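Local coordinates for Serine/threonine/tyrosine-interacting protein (Homo sapiens, PDB 2R0B) that serves as a catalytically inactive phosphatase that anchors ERK1/ERK2 in the nucleus and blocks assembly of FBXW7 into its SCF ubiquitin ligase, at residues H36-R41 / R58-D63; L15-S20 / E129-I134; S19-S24 / K92-G97. All blocks are in the same frame, centred on the assembly; numbering follows the deposited sequence.

Contact 1: H36-R41 / R58-D63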
ATOM      1  N   HIS A  36      -4.455  11.091  -0.862  1.00 15.19           N
ATOM      2  CA  HIS A  36      -3.055  10.676  -0.782  1.00 12.58           C
ATOM      3  C   HIS A  36      -2.841   9.345  -1.511  1.00 12.90           C
ATOM      4  O   HIS A  36      -3.667   8.453  -1.405  1.00 12.92           O
ATOM      5  CB  HIS A  36      -2.696  10.461   0.684  1.00 12.77           C
ATOM      6  CG  HIS A  36      -2.553  11.719   1.480  1.00 13.09           C
ATOM      7  ND1 HIS A  36      -3.636  12.463   1.906  1.00 14.57           N
ATOM      8  CD2 HIS A  36      -1.451  12.341   1.966  1.00 15.46           C
ATOM      9  CE1 HIS A  36      -3.201  13.504   2.593  1.00 19.02           C
ATOM     10  NE2 HIS A  36      -1.879  13.451   2.648  1.00 16.85           N
ATOM     11  N   ILE A  37      -1.722   9.192  -2.223  1.00 12.36           N
ATOM     12  CA  ILE A  37      -1.465   7.945  -2.949  1.00 11.78           C
ATOM     13  C   ILE A  37      -0.017   7.485  -2.731  1.00 13.00           C
ATOM     14  O   ILE A  37       0.915   8.279  -2.884  1.00 13.26           O
ATOM     15  CB  ILE A  37      -1.713   8.136  -4.467  1.00 12.38           C
ATOM     16  CG1 ILE A  37      -3.163   8.591  -4.723  1.00 10.76           C
ATOM     17  CG2 ILE A  37      -1.354   6.859  -5.252  1.00 12.23           C
ATOM     18  CD1 ILE A  37      -3.471   8.906  -6.182  1.00 11.63           C
ATOM     19  N   ILE A  38       0.161   6.253  -2.282  1.00 11.91           N
ATOM     20  CA  ILE A  38       1.502   5.638  -2.241  1.00 12.69           C
ATOM     21  C   ILE A  38       1.613   4.870  -3.560  1.00 13.09           C
ATOM     22  O   ILE A  38       0.867   3.928  -3.800  1.00 13.11           O
ATOM     23  CB  ILE A  38       1.723   4.710  -1.030  1.00 13.01           C
ATOM     24  CG1 ILE A  38       1.549   5.476   0.281  1.00 13.01           C
ATOM     25  CG2 ILE A  38       3.154   4.105  -1.085  1.00 12.86           C
ATOM     26  CD1 ILE A  38       1.755   4.623   1.537  1.00 13.06           C
ATOM     27  N   CYS A  39       2.541   5.300  -4.409  1.00 14.03           N
ATOM     28  CA  CYS A  39       2.709   4.734  -5.763  1.00 14.10           C
ATOM     29  C   CYS A  39       4.019   3.930  -5.776  1.00 14.70           C
ATOM     30  O   CYS A  39       5.101   4.528  -5.694  1.00 14.95           O
ATOM     31  CB  CYS A  39       2.742   5.903  -6.758  1.00 14.18           C
ATOM     32  SG  CYS A  39       3.359   5.511  -8.433  1.00 16.18           S
ATOM     33  N   ILE A  40       3.926   2.595  -5.808  1.00 13.47           N
ATOM     34  CA  ILE A  40       5.088   1.725  -5.640  1.00 14.58           C
ATOM     35  C   ILE A  40       5.415   1.071  -6.982  1.00 15.56           C
ATOM     36  O   ILE A  40       4.535   0.494  -7.611  1.00 15.73           O
ATOM     37  CB  ILE A  40       4.824   0.587  -4.630  1.00 15.24           C
ATOM     38  CG1 ILE A  40       4.531   1.139  -3.229  1.00 15.62           C
ATOM     39  CG2 ILE A  40       6.023  -0.410  -4.613  1.00 15.06           C
ATOM     40  CD1 ILE A  40       3.620   0.216  -2.393  1.00 19.31           C
ATOM     41  N   ARG A  41       6.675   1.136  -7.393  1.00 16.04           N
ATOM     42  CA  ARG A  41       7.107   0.565  -8.668  1.00 16.99           C
ATOM     43  C   ARG A  41       8.635   0.509  -8.723  1.00 17.62           C
ATOM     44  O   ARG A  41       9.299   1.213  -7.953  1.00 18.31           O
ATOM     45  CB  ARG A  41       6.540   1.397  -9.830  1.00 17.67           C
ATOM     46  CG  ARG A  41       7.297   2.681 -10.217  1.00 18.29           C
ATOM     47  CD  ARG A  41       7.496   3.725  -9.113  1.00 19.24           C
ATOM     48  NE  ARG A  41       8.282   4.842  -9.628  1.00 21.57           N
ATOM     49  CZ  ARG A  41       9.608   4.897  -9.640  1.00 22.87           C
ATOM     50  NH1 ARG A  41      10.208   5.957 -10.181  1.00 25.18           N
ATOM     51  NH2 ARG A  41      10.339   3.909  -9.123  1.00 23.81           N
ATOM     52  N   ARG A  58      -1.527  14.229  -2.908  1.00 16.27           N
ATOM     53  CA  ARG A  58      -0.175  14.094  -2.353  1.00 16.36           C
ATOM     54  C   ARG A  58       0.338  12.671  -2.582  1.00 14.94           C
ATOM     55  O   ARG A  58      -0.343  11.693  -2.248  1.00 15.32           O
ATOM     56  CB  ARG A  58      -0.145  14.432  -0.866  1.00 16.00           C
ATOM     57  CG  ARG A  58      -0.550  15.866  -0.540  1.00 21.43           C
ATOM     58  CD  ARG A  58      -0.241  16.209   0.902  1.00 26.18           C
ATOM     59  NE  ARG A  58      -0.565  17.603   1.216  1.00 32.68           N
ATOM     60  CZ  ARG A  58      -0.406  18.155   2.416  1.00 34.52           C
ATOM     61  NH1 ARG A  58       0.086  17.439   3.426  1.00 35.48           N
ATOM     62  NH2 ARG A  58      -0.728  19.433   2.607  1.00 35.94           N
ATOM     63  N   TYR A  59       1.534  12.551  -3.148  1.00 14.28           N
ATOM     64  CA  TYR A  59       2.080  11.254  -3.510  1.00 14.27           C
ATOM     65  C   TYR A  59       3.251  10.870  -2.624  1.00 14.34           C
ATOM     66  O   TYR A  59       3.957  11.738  -2.101  1.00 13.18           O
ATOM     67  CB  TYR A  59       2.551  11.274  -4.972  1.00 14.33           C
ATOM     68  CG  TYR A  59       1.443  11.193  -5.985  1.00 14.93           C
ATOM     69  CD1 TYR A  59       1.009   9.954  -6.479  1.00 14.42           C
ATOM     70  CD2 TYR A  59       0.823  12.346  -6.461  1.00 16.27           C
ATOM     71  CE1 TYR A  59      -0.013   9.873  -7.427  1.00 16.14           C
ATOM     72  CE2 TYR A  59      -0.197  12.277  -7.391  1.00 15.96           C
ATOM     73  CZ  TYR A  59      -0.611  11.039  -7.878  1.00 16.58           C
ATOM     74  OH  TYR A  59      -1.595  10.981  -8.836  1.00 16.86           O
ATOM     75  N   LEU A  60       3.444   9.559  -2.454  1.00 13.22           N
ATOM     76  CA  LEU A  60       4.676   9.006  -1.932  1.00 13.71           C
ATOM     77  C   LEU A  60       5.115   7.927  -2.908  1.00 14.00           C
ATOM     78  O   LEU A  60       4.447   6.900  -3.045  1.00 14.46           O
ATOM     79  CB  LEU A  60       4.471   8.431  -0.523  1.00 14.11           C
ATOM     80  CG  LEU A  60       5.687   7.795   0.134  1.00 12.32           C
ATOM     81  CD1 LEU A  60       6.748   8.862   0.315  1.00 17.34           C
ATOM     82  CD2 LEU A  60       5.365   7.210   1.519  1.00 14.88           C
ATOM     83  N   VAL A  61       6.207   8.172  -3.632  1.00 14.02           N
ATOM     84  CA  VAL A  61       6.677   7.227  -4.671  1.00 13.15           C
ATOM     85  C   VAL A  61       7.833   6.399  -4.128  1.00 13.55           C
ATOM     86  O   VAL A  61       8.839   6.951  -3.667  1.00 12.96           O
ATOM     87  CB  VAL A  61       7.101   7.965  -5.970  1.00 13.97           C
ATOM     88  CG1 VAL A  61       7.665   6.985  -6.997  1.00 14.19           C
ATOM     89  CG2 VAL A  61       5.948   8.749  -6.554  1.00 13.28           C
ATOM     90  N   LEU A  62       7.688   5.075  -4.192  1.00 13.34           N
ATOM     91  CA  LEU A  62       8.671   4.158  -3.614  1.00 13.78           C
ATOM     92  C   LEU A  62       9.230   3.265  -4.702  1.00 14.27           C
ATOM     93  O   LEU A  62       8.508   2.460  -5.304  1.00 14.89           O
ATOM     94  CB  LEU A  62       8.060   3.282  -2.501  1.00 14.00           C
ATOM     95  CG  LEU A  62       7.476   3.972  -1.267  1.00 14.61           C
ATOM     96  CD1 LEU A  62       6.834   2.968  -0.298  1.00 15.43           C
ATOM     97  CD2 LEU A  62       8.497   4.841  -0.534  1.00 14.64           C
ATOM     98  N   ASP A  63      10.519   3.431  -4.948  1.00 14.28           N
ATOM     99  CA  ASP A  63      11.241   2.610  -5.916  1.00 14.66           C
ATOM    100  C   ASP A  63      11.580   1.268  -5.250  1.00 14.80           C
ATOM    101  O   ASP A  63      12.558   1.145  -4.490  1.00 14.60           O
ATOM    102  CB  ASP A  63      12.475   3.384  -6.379  1.00 16.09           C
ATOM    103  CG  ASP A  63      13.448   2.541  -7.174  1.00 16.62           C
ATOM    104  OD1 ASP A  63      13.030   1.514  -7.745  1.00 18.88           O
ATOM    105  OD2 ASP A  63      14.652   2.921  -7.252  1.00 19.16           O
TER

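Contact 2: L15-S20 / E129-I134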
ATOM      1  N   LEU A  15      -6.479  -0.398  -1.408  1.00 14.37           N
ATOM      2  CA  LEU A  15      -5.365  -1.153  -1.992  1.00 14.29           C
ATOM      3  C   LEU A  15      -5.735  -1.549  -3.403  1.00 14.10           C
ATOM      4  O   LEU A  15      -6.821  -2.081  -3.637  1.00 15.02           O
ATOM      5  CB  LEU A  15      -5.088  -2.412  -1.157  1.00 13.27           C
ATOM      6  CG  LEU A  15      -4.094  -3.460  -1.700  1.00 15.20           C
ATOM      7  CD1 LEU A  15      -2.672  -2.935  -1.864  1.00 16.79           C
ATOM      8  CD2 LEU A  15      -4.104  -4.744  -0.856  1.00 15.22           C
ATOM      9  N   GLY A  16      -4.832  -1.318  -4.357  1.00 13.78           N
ATOM     10  CA  GLY A  16      -5.193  -1.544  -5.761  1.00 13.85           C
ATOM     11  C   GLY A  16      -3.979  -1.819  -6.629  1.00 13.94           C
ATOM     12  O   GLY A  16      -2.860  -1.691  -6.164  1.00 13.80           O
ATOM     13  N   PRO A  17      -4.211  -2.198  -7.896  1.00 13.90           N
ATOM     14  CA  PRO A  17      -3.186  -2.313  -8.920  1.00 13.88           C
ATOM     15  C   PRO A  17      -2.904  -0.905  -9.479  1.00 14.06           C
ATOM     16  O   PRO A  17      -3.588   0.063  -9.133  1.00 13.51           O
ATOM     17  CB  PRO A  17      -3.863  -3.184  -9.988  1.00 14.29           C
ATOM     18  CG  PRO A  17      -5.326  -2.734  -9.913  1.00 14.28           C
ATOM     19  CD  PRO A  17      -5.562  -2.484  -8.433  1.00 14.39           C
ATOM     20  N   TYR A  18      -1.948  -0.775 -10.383  1.00 13.91           N
ATOM     21  CA  TYR A  18      -1.668   0.542 -10.904  1.00 14.53           C
ATOM     22  C   TYR A  18      -2.877   1.153 -11.652  1.00 14.46           C
ATOM     23  O   TYR A  18      -3.033   2.389 -11.713  1.00 15.37           O
ATOM     24  CB  TYR A  18      -0.407   0.511 -11.779  1.00 14.34           C
ATOM     25  CG  TYR A  18      -0.700   0.025 -13.179  1.00 14.79           C
ATOM     26  CD1 TYR A  18      -0.593  -1.323 -13.504  1.00 13.92           C
ATOM     27  CD2 TYR A  18      -1.127   0.917 -14.161  1.00 14.32           C
ATOM     28  CE1 TYR A  18      -0.877  -1.790 -14.803  1.00 15.89           C
ATOM     29  CE2 TYR A  18      -1.423   0.461 -15.449  1.00 14.45           C
ATOM     30  CZ  TYR A  18      -1.307  -0.872 -15.757  1.00 15.63           C
ATOM     31  OH  TYR A  18      -1.610  -1.286 -17.034  1.00 18.00           O
ATOM     32  N   SER A  19      -3.719   0.287 -12.229  1.00 15.07           N
ATOM     33  CA  SER A  19      -4.833   0.759 -13.056  0.50 15.76           C
ATOM     34  C   SER A  19      -5.806   1.622 -12.257  1.00 16.15           C
ATOM     35  O   SER A  19      -6.546   2.412 -12.837  1.00 16.90           O
ATOM     36  CB  SER A  19      -5.544  -0.413 -13.765  0.50 15.54           C
ATOM     37  OG  SER A  19      -6.632  -0.928 -13.018  0.50 17.70           O
ATOM     38  N   SER A  20      -5.782   1.503 -10.933  1.00 15.96           N
ATOM     39  CA  SER A  20      -6.708   2.304 -10.112  1.00 16.38           C
ATOM     40  C   SER A  20      -6.373   3.791 -10.002  1.00 17.16           C
ATOM     41  O   SER A  20      -7.195   4.579  -9.532  1.00 17.66           O
ATOM     42  CB  SER A  20      -6.905   1.678  -8.728  1.00 16.61           C
ATOM     43  OG  SER A  20      -5.716   1.628  -7.990  1.00 17.07           O
ATOM     44  N   GLU A 129      -9.330 -11.464   2.618  1.00 19.64           N
ATOM     45  CA  GLU A 129     -10.789 -11.546   2.547  1.00 20.70           C
ATOM     46  C   GLU A 129     -11.362 -10.397   1.697  1.00 20.84           C
ATOM     47  O   GLU A 129     -12.408 -10.561   1.037  1.00 21.03           O
ATOM     48  CB  GLU A 129     -11.410 -11.579   3.954  1.00 21.61           C
ATOM     49  CG  GLU A 129     -11.072 -12.861   4.728  1.00 25.70           C
ATOM     50  CD  GLU A 129     -12.083 -13.996   4.568  1.00 30.39           C
ATOM     51  OE1 GLU A 129     -12.730 -14.112   3.490  1.00 31.61           O
ATOM     52  OE2 GLU A 129     -12.216 -14.785   5.539  1.00 31.23           O
ATOM     53  N   ARG A 130     -10.657  -9.266   1.680  1.00 19.28           N
ATOM     54  CA  ARG A 130     -11.084  -8.078   0.923  1.00 19.18           C
ATOM     55  C   ARG A 130     -10.513  -8.035  -0.498  1.00 18.07           C
ATOM     56  O   ARG A 130     -11.187  -7.589  -1.428  1.00 19.02           O
ATOM     57  CB  ARG A 130     -10.657  -6.808   1.648  1.00 19.16           C
ATOM     58  CG  ARG A 130     -11.607  -6.332   2.735  1.00 21.59           C
ATOM     59  CD  ARG A 130     -10.981  -6.461   4.102  1.00 20.53           C
ATOM     60  NE  ARG A 130     -11.991  -6.391   5.156  1.00 23.78           N
ATOM     61  CZ  ARG A 130     -12.224  -7.349   6.054  1.00 23.85           C
ATOM     62  NH1 ARG A 130     -13.163  -7.161   6.963  1.00 25.34           N
ATOM     63  NH2 ARG A 130     -11.519  -8.479   6.067  1.00 21.76           N
ATOM     64  N   ARG A 131      -9.255  -8.452  -0.646  1.00 16.68           N
ATOM     65  CA  ARG A 131      -8.611  -8.526  -1.958  1.00 16.08           C
ATOM     66  C   ARG A 131      -8.017  -9.922  -2.135  1.00 15.65           C
ATOM     67  O   ARG A 131      -6.913 -10.245  -1.664  1.00 15.75           O
ATOM     68  CB  ARG A 131      -7.550  -7.430  -2.136  1.00 16.07           C
ATOM     69  CG  ARG A 131      -6.953  -7.400  -3.559  1.00 14.58           C
ATOM     70  CD  ARG A 131      -5.995  -6.219  -3.709  1.00 15.91           C
ATOM     71  NE  ARG A 131      -5.315  -6.222  -5.007  1.00 12.59           N
ATOM     72  CZ  ARG A 131      -5.879  -5.902  -6.173  1.00 14.56           C
ATOM     73  NH1 ARG A 131      -7.172  -5.568  -6.238  1.00 16.50           N
ATOM     74  NH2 ARG A 131      -5.161  -5.973  -7.284  1.00 14.34           N
ATOM     75  N   PHE A 132      -8.777 -10.757  -2.833  1.00 16.83           N
ATOM     76  CA  PHE A 132      -8.529 -12.187  -2.879  1.00 17.57           C
ATOM     77  C   PHE A 132      -7.151 -12.597  -3.391  1.00 17.42           C
ATOM     78  O   PHE A 132      -6.663 -13.672  -3.064  1.00 17.80           O
ATOM     79  CB  PHE A 132      -9.638 -12.883  -3.683  1.00 18.43           C
ATOM     80  CG  PHE A 132      -9.526 -12.699  -5.176  1.00 18.64           C
ATOM     81  CD1 PHE A 132      -8.649 -13.489  -5.924  1.00 18.67           C
ATOM     82  CD2 PHE A 132     -10.335 -11.778  -5.832  1.00 21.32           C
ATOM     83  CE1 PHE A 132      -8.547 -13.341  -7.314  1.00 19.35           C
ATOM     84  CE2 PHE A 132     -10.252 -11.625  -7.216  1.00 21.37           C
ATOM     85  CZ  PHE A 132      -9.350 -12.404  -7.958  1.00 18.85           C
ATOM     86  N   CYS A 133      -6.531 -11.730  -4.188  1.00 17.43           N
ATOM     87  CA  CYS A 133      -5.363 -12.117  -4.943  1.00 16.96           C
ATOM     88  C   CYS A 133      -4.036 -11.812  -4.234  1.00 17.21           C
ATOM     89  O   CYS A 133      -2.967 -12.119  -4.796  1.00 16.65           O
ATOM     90  CB  CYS A 133      -5.405 -11.448  -6.327  1.00 16.39           C
ATOM     91  SG  CYS A 133      -5.311  -9.668  -6.255  1.00 21.65           S
ATOM     92  N   ILE A 134      -4.078 -11.262  -3.008  1.00 15.95           N
ATOM     93  CA  ILE A 134      -2.809 -10.851  -2.360  1.00 16.03           C
ATOM     94  C   ILE A 134      -1.877 -12.000  -1.988  1.00 16.56           C
ATOM     95  O   ILE A 134      -2.317 -13.105  -1.599  1.00 16.58           O
ATOM     96  CB  ILE A 134      -2.987  -9.863  -1.144  1.00 15.22           C
ATOM     97  CG1 ILE A 134      -3.598 -10.567   0.066  1.00 16.13           C
ATOM     98  CG2 ILE A 134      -3.775  -8.649  -1.552  1.00 16.26           C
ATOM     99  CD1 ILE A 134      -3.177  -9.965   1.437  1.00 16.59           C
TER

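Contact 3: S19-S24 / K92-G97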
ATOM      1  N   SER A  19      -3.719   0.287 -12.229  1.00 15.07           N
ATOM      2  CA  SER A  19      -4.833   0.759 -13.056  0.50 15.76           C
ATOM      3  C   SER A  19      -5.806   1.622 -12.257  1.00 16.15           C
ATOM      4  O   SER A  19      -6.546   2.412 -12.837  1.00 16.90           O
ATOM      5  CB  SER A  19      -5.544  -0.413 -13.765  0.50 15.54           C
ATOM      6  OG  SER A  19      -6.632  -0.928 -13.018  0.50 17.70           O
ATOM      7  N   SER A  20      -5.782   1.503 -10.933  1.00 15.96           N
ATOM      8  CA  SER A  20      -6.708   2.304 -10.112  1.00 16.38           C
ATOM      9  C   SER A  20      -6.373   3.791 -10.002  1.00 17.16           C
ATOM     10  O   SER A  20      -7.195   4.579  -9.532  1.00 17.66           O
ATOM     11  CB  SER A  20      -6.905   1.678  -8.728  1.00 16.61           C
ATOM     12  OG  SER A  20      -5.716   1.628  -7.990  1.00 17.07           O
ATOM     13  N   ALA A  21      -5.175   4.184 -10.429  1.00 17.47           N
ATOM     14  CA  ALA A  21      -4.757   5.564 -10.303  1.00 18.35           C
ATOM     15  C   ALA A  21      -4.376   6.184 -11.662  1.00 18.81           C
ATOM     16  O   ALA A  21      -3.659   7.179 -11.717  1.00 18.69           O
ATOM     17  CB  ALA A  21      -3.618   5.679  -9.277  1.00 18.89           C
ATOM     18  N   MET A  22      -4.916   5.604 -12.736  1.00 18.97           N
ATOM     19  CA  MET A  22      -4.740   6.114 -14.115  1.00 20.79           C
ATOM     20  C   MET A  22      -5.592   7.367 -14.289  1.00 21.90           C
ATOM     21  O   MET A  22      -6.542   7.570 -13.530  1.00 21.62           O
ATOM     22  CB  MET A  22      -5.203   5.058 -15.139  1.00 20.07           C
ATOM     23  CG  MET A  22      -4.235   3.864 -15.398  1.00 22.25           C
ATOM     24  SD  MET A  22      -4.813   2.704 -16.707  1.00 22.14           S
ATOM     25  CE  MET A  22      -6.470   2.338 -16.122  1.00 25.01           C
ATOM     26  N   LYS A  23      -5.284   8.176 -15.308  1.00 23.32           N
ATOM     27  CA  LYS A  23      -6.027   9.432 -15.563  1.00 24.12           C
ATOM     28  C   LYS A  23      -7.535   9.231 -15.564  1.00 23.92           C
ATOM     29  O   LYS A  23      -8.279  10.017 -14.957  1.00 24.17           O
ATOM     30  CB  LYS A  23      -5.612  10.081 -16.902  1.00 24.08           C
ATOM     31  CG  LYS A  23      -4.226  10.763 -16.933  1.00 27.50           C
ATOM     32  CD  LYS A  23      -3.986  11.749 -15.792  1.00 30.54           C
ATOM     33  CE  LYS A  23      -4.242  13.197 -16.202  1.00 30.13           C
ATOM     34  NZ  LYS A  23      -3.591  14.185 -15.265  1.00 29.71           N
ATOM     35  N   SER A  24      -7.971   8.174 -16.243  1.00 23.90           N
ATOM     36  CA  SER A  24      -9.390   7.876 -16.438  0.50 24.22           C
ATOM     37  C   SER A  24     -10.154   7.597 -15.149  1.00 23.86           C
ATOM     38  O   SER A  24     -11.399   7.696 -15.107  1.00 24.51           O
ATOM     39  CB  SER A  24      -9.540   6.689 -17.385  0.50 23.96           C
ATOM     40  OG  SER A  24     -10.893   6.510 -17.756  0.50 25.27           O
ATOM     41  N   LYS A  92      -7.947  10.255   2.787  1.00 16.91           N
ATOM     42  CA  LYS A  92      -7.999   8.819   2.479  1.00 16.67           C
ATOM     43  C   LYS A  92      -6.843   8.457   1.562  1.00 15.96           C
ATOM     44  O   LYS A  92      -6.399   9.272   0.756  1.00 15.46           O
ATOM     45  CB  LYS A  92      -9.357   8.420   1.902  1.00 18.02           C
ATOM     46  CG  LYS A  92     -10.509   8.773   2.841  1.00 19.00           C
ATOM     47  CD  LYS A  92     -11.763   8.025   2.542  1.00 24.69           C
ATOM     48  CE  LYS A  92     -12.918   8.613   3.364  1.00 25.28           C
ATOM     49  NZ  LYS A  92     -13.359   9.953   2.874  1.00 27.40           N
ATOM     50  N   VAL A  93      -6.348   7.232   1.717  1.00 14.61           N
ATOM     51  CA  VAL A  93      -5.091   6.821   1.087  1.00 14.76           C
ATOM     52  C   VAL A  93      -5.317   5.630   0.150  1.00 14.08           C
ATOM     53  O   VAL A  93      -5.932   4.612   0.518  1.00 13.64           O
ATOM     54  CB  VAL A  93      -4.039   6.431   2.139  1.00 14.87           C
ATOM     55  CG1 VAL A  93      -2.729   6.051   1.470  1.00 15.10           C
ATOM     56  CG2 VAL A  93      -3.812   7.564   3.173  1.00 15.94           C
ATOM     57  N   LEU A  94      -4.820   5.760  -1.075  1.00 12.97           N
ATOM     58  CA  LEU A  94      -4.758   4.612  -1.970  1.00 12.87           C
ATOM     59  C   LEU A  94      -3.306   4.129  -1.997  1.00 12.67           C
ATOM     60  O   LEU A  94      -2.395   4.924  -2.262  1.00 11.98           O
ATOM     61  CB  LEU A  94      -5.212   4.986  -3.389  1.00 12.33           C
ATOM     62  CG  LEU A  94      -4.856   3.976  -4.500  1.00 14.07           C
ATOM     63  CD1 LEU A  94      -5.481   2.585  -4.251  1.00 13.45           C
ATOM     64  CD2 LEU A  94      -5.274   4.537  -5.869  1.00 13.27           C
ATOM     65  N   VAL A  95      -3.082   2.853  -1.690  1.00 12.69           N
ATOM     66  CA  VAL A  95      -1.759   2.243  -1.868  1.00 13.04           C
ATOM     67  C   VAL A  95      -1.825   1.332  -3.098  1.00 13.49           C
ATOM     68  O   VAL A  95      -2.657   0.431  -3.160  1.00 14.00           O
ATOM     69  CB  VAL A  95      -1.354   1.376  -0.669  1.00 12.27           C
ATOM     70  CG1 VAL A  95       0.070   0.810  -0.905  1.00 14.40           C
ATOM     71  CG2 VAL A  95      -1.435   2.179   0.621  1.00 13.00           C
ATOM     72  N   HIS A  96      -0.963   1.574  -4.083  1.00 13.25           N
ATOM     73  CA  HIS A  96      -0.975   0.753  -5.277  1.00 12.48           C
ATOM     74  C   HIS A  96       0.431   0.347  -5.681  1.00 13.28           C
ATOM     75  O   HIS A  96       1.411   1.050  -5.379  1.00 13.09           O
ATOM     76  CB  HIS A  96      -1.755   1.428  -6.437  1.00 12.89           C
ATOM     77  CG  HIS A  96      -0.985   2.486  -7.169  1.00 12.43           C
ATOM     78  ND1 HIS A  96       0.037   2.186  -8.051  1.00 13.86           N
ATOM     79  CD2 HIS A  96      -1.085   3.839  -7.147  1.00 14.00           C
ATOM     80  CE1 HIS A  96       0.527   3.313  -8.540  1.00 15.14           C
ATOM     81  NE2 HIS A  96      -0.138   4.325  -8.015  1.00 13.50           N
ATOM     82  N   GLY A  97       0.519  -0.813  -6.335  1.00 13.11           N
ATOM     83  CA  GLY A  97       1.764  -1.265  -6.911  1.00 12.90           C
ATOM     84  C   GLY A  97       1.533  -1.412  -8.404  1.00 12.74           C
ATOM     85  O   GLY A  97       0.934  -0.538  -9.041  1.00 14.03           O
TER

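Contact 1: H36-R41 / R58-D63
With CG set between its backbone N and carbonyl carbon (chi1 82°) and a bend at chi2 (-57°), Arg41 folds back across the neighbouring strand, where its guanidinium meets Val61 and Asp63. Val61 CG1 sits over one face of the group, 3.4 Å from Arg41 NE. Asp63, with CG anti to its backbone N, brings OD1 to the guanidinium edge and into its plane, but Arg41 NH2 to Asp63 OD1 is 3.9 Å, so this is a long salt bridge. The firmer hold on NH2 is a hydrogen bond to Asn43 OD1.

On the same face of the sheet, Tyr59 lies alongside Ile37 and points the same way, with Tyr59 CE1 3.8 Å from Ile37 CD1; Cys39 CB comes up at the ring edge. The phenol OH reaches beyond the strands to hydrogen-bond Phe53 N, the first residue of the FBXW7-binding motif, so the tyrosine hydroxyl links that motif to the strand pair.

The other face carries Ile38, Ile40, Leu60 and Leu62. Ile38 CG2 lies 3.9 Å from Leu62 CD1, and Ile40 runs beside the same leucine. Helices 76-88 and 103-116 cover this layer through Thr79, Phe82 and Phe107. At its end, His36 NE2 packs 3.7 Å from Arg58 CD, and Phe82 meets the histidine ring edge-to-face.

Five backbone hydrogen bonds join the strands, from Ile37 N to Arg58 O (2.9 Å) through to Arg41 N to Leu62 O (3.1 Å), the latter nearly straight at 169°. CA-H...O contacts run between them. This is a regular parallel pair at the margin of the central sheet of a dual-specificity phosphatase domain, with 58-63 as its outermost strand on that side.

Contact 2: L15-S20 / E129-I134
Apolar contact comes first: Leu15 crosses Arg131 at about a right angle, its CD2 resting 3.7 Å from Arg131 CD on the aliphatic part of the arginine. The same methyl reaches Ile134, with Leu15 CD2 4.0 Å from Ile134 CG2. Leu15 swings CG away from its backbone N (chi1 171°), which sends the branch toward the far segment, among Val108 and Val127 of the flanking helices.

Face contacts come second. The arginine chain is extended from CG to NE and lays its guanidinium over the Gly16-Pro17 peptide; Pro17 CD is 3.7 Å from Arg131 NH2. On the opposite face Cys133 SG lies 3.5 Å above the guanidinium plane, displaced toward its rim, so the flat group is sandwiched. A type I turn from Arg131 to Ile134 brings the sulfur round to that face; Ile134 N to Arg131 O is 3.3 Å.

Hydrogen bonds do not link the two segments directly. They work within 15-20, where Pro17 O accepts from Ser20 OG (2.9 Å) and Ser20 N (3.2 Å), and between Arg131 and third parties. NE bonds to Gly100 O, NH2 to Ala99 O and Arg3 O, and NH1 to Gln7 OE1.

All three guanidinium nitrogens thus donate to neutral oxygens. The four hydrogen bonds and two covered faces together hold the group's rotation; the carbonyl dipoles probably help to stabilise its buried positive charge. The arginine so ties the N-terminal segment and the phosphatase signature loop holding Ala99 and Gly100 to the turn after helix 120-130.

Contact 3: S19-S24 / K92-G97
Ser20 and Ala21 meet Leu94 and His96 in a small, wholly buried patch. The two methyl ends of Leu94 approach the serine hydroxyl, CD2 more closely, at 3.6 Å from Ser20 OG. The leucine thus packs against a hydroxyl that already has a hydrogen-bond partner in Pro17 O. Next to it, Ala21 CB lies 4.0 Å from Leu94 CD2 and 3.8 Å from His96 CD2, touching leucine and imidazole side by side.

His96 takes chi1 79°, turning its ring toward Ala21, while ND1 donates to Gly97 O at 3.0 Å. The bond is nearly straight (171°) and lies in the ring plane, on a carbonyl lone pair, which helps hold the ring's rotation. Strand 93-96 is the central strand leading into the phosphatase signature loop, and Gly97, directly after this histidine, stands where active relatives carry the nucleophilic cysteine. Ile37 and Cys39 also pack against His96.

Beyond Ala21 the contact gives out. Met22, Lys23 and Ser24 lead away from the strand, the last two exposed at the surface, and Lys23 NZ turns to the backbone oxygen of Asn52 instead.

How the contacts relate
From the N terminus, strand 13-16 and the 3-10 turn behind it launch two contacts that share Ser19 and Ser20. Contact 2 closes the widest loop, from 15-20 to 129-134, embracing most of the domain; contact 3 closes a shorter one, to 92-97. Contact 1 then pairs 36-41 with 58-63 wholly within both, and no loops cross. Strand 93-96 binds the set together: it pairs with 13-16 through Gly16 N and Val95 O, and with 36-41 through Ile38 N and Leu94 O. Contact 1 extends the sheet to its 58-63 margin, contact 3 lays the 19-24 loop against strand 93-96, and contact 2 joins strand 13-16 to the turn after helix 120-130.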